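Putative short-chain dehydrogenase/reductase (Burkholderia xenovorans, PDB 5JY1) belongs to the short-chain dehydrogenase/reductase family, binds NAD in a Rossmann-fold pocket and is probably an oxidoreductase, perhaps acting on 3-oxoacyl substrates. Local coordinates at residues Phe100-Lys111 / Ala158-Thr166. Sequence-based numbering, arbitrary orientation.
With NAD (nicotinamide-adenine-dinucleotide), chain E; EDO (1,2-ethanediol), chain G; ACT (acetate ion), chain H.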
loop_
_atom_site.group_PDB
_atom_site.type_symbol
_atom_site.label_atom_id
_atom_site.label_comp_id
_atom_site.label_asym_id
_atom_site.label_seq_id
_atom_site.Cartn_x
_atom_site.Cartn_y
_atom_site.Cartn_z
ATOM N N PHE A 100 8.048 23.526 -6.990
ATOM C CA PHE A 100 6.914 23.084 -7.788
ATOM C C PHE A 100 6.544 24.161 -8.804
ATOM O O PHE A 100 6.579 25.354 -8.490
ATOM C CB PHE A 100 5.727 22.766 -6.866
ATOM C CG PHE A 100 4.396 22.772 -7.553
ATOM C CD1 PHE A 100 3.988 21.690 -8.309
ATOM C CD2 PHE A 100 3.539 23.849 -7.415
ATOM C CE1 PHE A 100 2.758 21.688 -8.933
ATOM C CE2 PHE A 100 2.305 23.850 -8.040
ATOM C CZ PHE A 100 1.919 22.771 -8.801
ATOM N N VAL A 101 6.203 23.732 -10.020
ATOM C CA VAL A 101 5.667 24.617 -11.058
ATOM C C VAL A 101 4.414 23.971 -11.640
ATOM O O VAL A 101 4.470 22.821 -12.099
ATOM C CB VAL A 101 6.691 24.891 -12.170
ATOM C CG1 VAL A 101 6.057 25.727 -13.260
ATOM C CG2 VAL A 101 7.913 25.596 -11.614
ATOM N N PRO A 102 3.278 24.662 -11.656
ATOM C CA PRO A 102 2.049 24.055 -12.176
ATOM C C PRO A 102 1.974 24.046 -13.696
ATOM O O PRO A 102 2.553 24.890 -14.384
ATOM C CB PRO A 102 0.949 24.947 -11.590
ATOM C CG PRO A 102 1.607 26.285 -11.455
ATOM C CD PRO A 102 3.032 25.987 -11.056
ATOM N N THR A 103 1.247 23.058 -14.213
ATOM C CA THR A 103 0.786 23.028 -15.592
ATOM C C THR A 103 -0.731 23.202 -15.622
ATOM O O THR A 103 -1.397 23.044 -14.592
ATOM C CB THR A 103 1.169 21.707 -16.283
ATOM O OG1 THR A 103 0.597 20.598 -15.569
ATOM C CG2 THR A 103 2.682 21.555 -16.351
ATOM N N PRO A 104 -1.314 23.536 -16.777
ATOM C CA PRO A 104 -2.770 23.720 -16.834
ATOM C C PRO A 104 -3.535 22.475 -16.401
ATOM O O PRO A 104 -3.164 21.345 -16.726
ATOM C CB PRO A 104 -3.023 24.048 -18.308
ATOM C CG PRO A 104 -1.777 24.705 -18.751
ATOM C CD PRO A 104 -0.671 23.980 -18.033
ATOM N N ASN A 105 -4.617 22.700 -15.657
ATOM C CA ASN A 105 -5.507 21.631 -15.196
ATOM C C ASN A 105 -6.433 21.259 -16.343
ATOM O O ASN A 105 -7.477 21.877 -16.550
ATOM C CB ASN A 105 -6.307 22.082 -13.981
ATOM C CG ASN A 105 -5.427 22.494 -12.833
ATOM O OD1 ASN A 105 -4.419 21.841 -12.549
ATOM N ND2 ASN A 105 -5.793 23.585 -12.166
ATOM N N VAL A 106 -6.039 20.239 -17.111
ATOM C CA VAL A 106 -6.776 19.808 -18.293
ATOM C C VAL A 106 -6.851 18.288 -18.275
ATOM O O VAL A 106 -6.063 17.613 -17.614
ATOM C CB VAL A 106 -6.130 20.296 -19.617
ATOM C CG1 VAL A 106 -6.191 21.820 -19.718
ATOM C CG2 VAL A 106 -4.689 19.801 -19.737
ATOM N N LEU A 107 -7.817 17.755 -19.022
ATOM C CA LEU A 107 -7.987 16.308 -19.111
ATOM C C LEU A 107 -6.726 15.648 -19.652
ATOM O O LEU A 107 -5.947 16.259 -20.391
ATOM C CB LEU A 107 -9.178 15.970 -20.007
ATOM C CG LEU A 107 -10.527 16.496 -19.522
ATOM C CD1 LEU A 107 -11.551 16.378 -20.631
ATOM C CD2 LEU A 107 -10.994 15.734 -18.290
ATOM N N LEU A 108 -6.537 14.378 -19.277
ATOM C CA LEU A 108 -5.292 13.681 -19.586
ATOM C C LEU A 108 -5.005 13.674 -21.082
ATOM O O LEU A 108 -3.859 13.889 -21.502
ATOM C CB LEU A 108 -5.354 12.252 -19.043
ATOM C CG LEU A 108 -4.164 11.327 -19.319
ATOM C CD1 LEU A 108 -2.885 11.882 -18.710
ATOM C CD2 LEU A 108 -4.473 9.925 -18.797
ATOM N N GLU A 109 -6.026 13.417 -21.904
ATOM C CA GLU A 109 -5.830 13.423 -23.349
ATOM C C GLU A 109 -5.569 14.821 -23.899
ATOM O O GLU A 109 -5.154 14.942 -25.056
ATOM C CB GLU A 109 -7.031 12.791 -24.070
ATOM C CG GLU A 109 -8.341 13.568 -23.978
ATOM C CD GLU A 109 -9.191 13.169 -22.776
ATOM O OE1 GLU A 109 -10.414 13.409 -22.806
ATOM O OE2 GLU A 109 -8.642 12.617 -21.803
ATOM N N GLU A 110 -5.770 15.871 -23.101
ATOM C CA GLU A 110 -5.489 17.239 -23.513
ATOM C C GLU A 110 -4.163 17.780 -22.990
ATOM O O GLU A 110 -3.723 18.841 -23.458
ATOM C CB GLU A 110 -6.632 18.164 -23.078
ATOM C CG GLU A 110 -7.930 17.883 -23.819
ATOM C CD GLU A 110 -9.075 18.760 -23.359
ATOM O OE1 GLU A 110 -8.810 19.877 -22.865
ATOM O OE2 GLU A 110 -10.243 18.329 -23.498
ATOM N N LYS A 111 -3.523 17.096 -22.036
ATOM C CA LYS A 111 -2.148 17.424 -21.680
ATOM C C LYS A 111 -1.262 17.307 -22.913
ATOM O O LYS A 111 -1.505 16.486 -23.804
ATOM C CB LYS A 111 -1.616 16.483 -20.590
ATOM C CG LYS A 111 -2.354 16.538 -19.252
ATOM C CD LYS A 111 -1.934 17.745 -18.421
ATOM C CE LYS A 111 -2.669 17.758 -17.077
ATOM N NZ LYS A 111 -2.153 18.829 -16.170
ATOM N N ALA A 158 -5.688 11.807 -9.353
ATOM C CA ALA A 158 -6.570 12.967 -9.376
ATOM C C ALA A 158 -6.741 13.516 -10.790
ATOM O O ALA A 158 -5.775 13.640 -11.549
ATOM C CB ALA A 158 -6.026 14.059 -8.456
ATOM N N TRP A 159 -7.992 13.837 -11.131
ATOM C CA TRP A 159 -8.326 14.402 -12.434
ATOM C C TRP A 159 -7.534 15.679 -12.697
ATOM O O TRP A 159 -7.256 16.464 -11.786
ATOM C CB TRP A 159 -9.815 14.742 -12.516
ATOM C CG TRP A 159 -10.773 13.587 -12.575
ATOM C CD1 TRP A 159 -11.116 12.744 -11.551
ATOM C CD2 TRP A 159 -11.571 13.197 -13.702
ATOM N NE1 TRP A 159 -12.056 11.836 -11.985
ATOM C CE2 TRP A 159 -12.352 12.092 -13.300
ATOM C CE3 TRP A 159 -11.688 13.664 -15.017
ATOM C CZ2 TRP A 159 -13.243 11.446 -14.168
ATOM C CZ3 TRP A 159 -12.575 13.018 -15.882
ATOM C CH2 TRP A 159 -13.344 11.925 -15.447
ATOM N N LEU A 160 -7.184 15.880 -13.970
ATOM C CA LEU A 160 -6.586 17.093 -14.523
ATOM C C LEU A 160 -5.121 17.255 -14.145
ATOM O O LEU A 160 -4.506 18.256 -14.544
ATOM C CB LEU A 160 -7.343 18.372 -14.111
ATOM C CG LEU A 160 -8.867 18.387 -14.289
ATOM C CD1 LEU A 160 -9.456 19.734 -13.876
ATOM C CD2 LEU A 160 -9.250 18.053 -15.728
ATOM N N HIS A 161 -4.534 16.300 -13.414
ATOM C CA HIS A 161 -3.163 16.384 -12.925
ATOM C C HIS A 161 -2.304 15.225 -13.419
ATOM O O HIS A 161 -1.326 14.858 -12.765
ATOM C CB HIS A 161 -3.139 16.425 -11.395
ATOM C CG HIS A 161 -3.792 17.633 -10.805
ATOM N ND1 HIS A 161 -4.043 17.750 -9.455
ATOM C CD2 HIS A 161 -4.225 18.783 -11.371
ATOM C CE1 HIS A 161 -4.616 18.918 -9.216
ATOM N NE2 HIS A 161 -4.737 19.565 -10.361
ATOM N N GLY A 162 -2.650 14.646 -14.578
ATOM C CA GLY A 162 -2.003 13.408 -15.008
ATOM C C GLY A 162 -0.485 13.488 -15.065
ATOM O O GLY A 162 0.210 12.547 -14.670
ATOM N N ASP A 163 0.052 14.610 -15.556
ATOM C CA ASP A 163 1.505 14.754 -15.634
ATOM C C ASP A 163 2.125 14.857 -14.245
ATOM O O ASP A 163 3.143 14.220 -13.954
ATOM C CB ASP A 163 1.873 15.973 -16.499
ATOM C CG ASP A 163 1.175 17.264 -16.059
ATOM O OD1 ASP A 163 0.083 17.215 -15.460
ATOM O OD2 ASP A 163 1.721 18.352 -16.325
ATOM N N TYR A 164 1.525 15.674 -13.380
ATOM C CA TYR A 164 1.957 15.792 -11.995
ATOM C C TYR A 164 1.929 14.440 -11.287
ATOM O O TYR A 164 2.897 14.051 -10.618
ATOM C CB TYR A 164 1.040 16.805 -11.315
ATOM C CG TYR A 164 1.247 17.048 -9.853
ATOM C CD1 TYR A 164 2.217 17.934 -9.411
ATOM C CD2 TYR A 164 0.429 16.440 -8.910
ATOM C CE1 TYR A 164 2.394 18.181 -8.067
ATOM C CE2 TYR A 164 0.594 16.686 -7.564
ATOM C CZ TYR A 164 1.577 17.556 -7.151
ATOM O OH TYR A 164 1.752 17.810 -5.813
ATOM N N ASN A 165 0.828 13.696 -11.451
ATOM C CA ASN A 165 0.687 12.399 -10.789
ATOM C C ASN A 165 1.776 11.433 -11.227
ATOM O O ASN A 165 2.297 10.658 -10.417
ATOM C CB ASN A 165 -0.687 11.784 -11.088
ATOM C CG ASN A 165 -1.844 12.666 -10.669
ATOM O OD1 ASN A 165 -1.705 13.559 -9.819
ATOM N ND2 ASN A 165 -3.011 12.421 -11.264
ATOM N N THR A 166 2.120 11.458 -12.517
ATOM C CA THR A 166 3.171 10.598 -13.047
ATOM C C THR A 166 4.531 10.966 -12.467
ATOM O O THR A 166 5.269 10.099 -11.984
ATOM C CB THR A 166 3.175 10.710 -14.568
ATOM O OG1 THR A 166 1.919 10.226 -15.066
ATOM C CG2 THR A 166 4.317 9.904 -15.178
HETATM P PA NAD E . 4.011 26.758 -4.022
HETATM O O1A NAD E . 3.501 26.942 -5.419
HETATM O O2A NAD E . 3.241 27.559 -2.983
HETATM O O5B NAD E . 5.636 27.133 -3.924
HETATM C C5B NAD E . 6.438 26.657 -4.947
HETATM C C4B NAD E . 7.881 27.282 -4.767
HETATM O O4B NAD E . 8.666 26.753 -5.643
HETATM C C3B NAD E . 7.803 28.810 -5.111
HETATM O O3B NAD E . 8.461 29.554 -4.133
HETATM C C2B NAD E . 8.497 28.891 -6.449
HETATM O O2B NAD E . 9.028 30.281 -6.703
HETATM C C1B NAD E . 9.450 27.987 -6.316
HETATM N N9A NAD E . 9.960 27.565 -7.608
HETATM C C8A NAD E . 9.240 27.386 -8.718
HETATM N N7A NAD E . 10.060 27.009 -9.678
HETATM C C5A NAD E . 11.292 26.953 -9.166
HETATM C C6A NAD E . 12.513 26.621 -9.756
HETATM N N6A NAD E . 12.953 26.204 -11.080
HETATM N N1A NAD E . 13.615 26.639 -9.031
HETATM C C2A NAD E . 13.552 26.987 -7.703
HETATM N N3A NAD E . 12.374 27.320 -7.123
HETATM C C4A NAD E . 11.234 27.292 -7.882
HETATM O O3 NAD E . 3.941 25.146 -3.672
HETATM P PN NAD E . 3.317 24.410 -2.356
HETATM O O1N NAD E . 1.800 24.407 -2.462
HETATM O O2N NAD E . 3.736 25.064 -1.026
HETATM O O5D NAD E . 3.823 22.834 -2.429
HETATM C C5D NAD E . 5.178 22.532 -2.102
HETATM C C4D NAD E . 5.449 21.006 -2.316
HETATM O O4D NAD E . 4.483 20.281 -1.753
HETATM C C3D NAD E . 5.391 20.700 -3.816
HETATM O O3D NAD E . 6.284 19.749 -4.152
HETATM C C2D NAD E . 3.948 20.174 -4.007
HETATM O O2D NAD E . 3.923 19.383 -5.266
HETATM C C1D NAD E . 3.742 19.457 -2.922
HETATM N N1N NAD E . 2.333 19.344 -2.579
HETATM C C2N NAD E . 1.674 20.375 -1.985
HETATM C C3N NAD E . 0.320 20.266 -1.659
HETATM C C7N NAD E . -0.424 21.407 -1.003
HETATM O O7N NAD E . -1.548 21.240 -0.555
HETATM N N7N NAD E . 0.173 22.680 -0.905
HETATM C C4N NAD E . -0.350 19.103 -1.943
HETATM C C5N NAD E . 0.301 18.075 -2.526
HETATM C C6N NAD E . 1.662 18.190 -2.846
HETATM C C1 EDO G . 0.202 21.033 -11.790
HETATM O O1 EDO G . 1.179 20.313 -12.557
HETATM C C2 EDO G . -0.457 20.093 -10.785
HETATM O O2 EDO G . -0.985 20.848 -9.686
HETATM C C ACT H . 0.269 20.961 -5.351
HETATM O O ACT H . -0.880 20.481 -5.416
HETATM O OXT ACT H . 1.196 20.197 -5.695
HETATM C CH3 ACT H . 0.518 22.367 -4.890
HETATM O O HOH W 1 -4.815 15.103 -16.523
#
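Lys111 and Asp163 form a salt bridge in the Rossmann fold of a short-chain dehydrogenase/reductase, joining the loop after strand 94-97 to the type II turn 158-161 and the first turn of helix 162-182, which carries the tyrosine and lysine of the family's YxxxK motif, Tyr164 and Lys168. From CB, the lysine chain turns about its CB-CG bond (chi2 -79°) and then runs extended to NZ. Its CD passes 3.6 Å from Asp163 OD1; CE lies 3.2 Å from Leu160 O. NZ ends among oxygens, donating to Pro104 O, to Leu160 O from above that carbonyl's plane, and to Asp163 OD1 at 2.8 Å, likewise from above the carboxylate plane. The other carboxylate oxygen, OD2, takes the Thr103 OG1 proton on its syn lone pair at 2.6 Å and is also hydrogen-bonded to Thr119 OG1 of helix 113-141, so the carboxylate is gripped at both oxygens. Beside these polar atoms, Leu160 CD2 packs on the backbone of Val106 and Leu107, and Leu107 CD2 meets the Trp159 ring at its edge. The Glu181 carboxylate of a second subunit is hydrogen-bonded to Leu108 N and Leu160 N. Toward the cofactor, the Phe100 and Tyr164 rings approach obliquely, planes at 84°, with CE1 to CE1 at 3.6 Å. Tyr164 OH lies 2.7 Å from NAD O2D and 2.5 Å from OXT of an acetate probably from the crystallisation liquor.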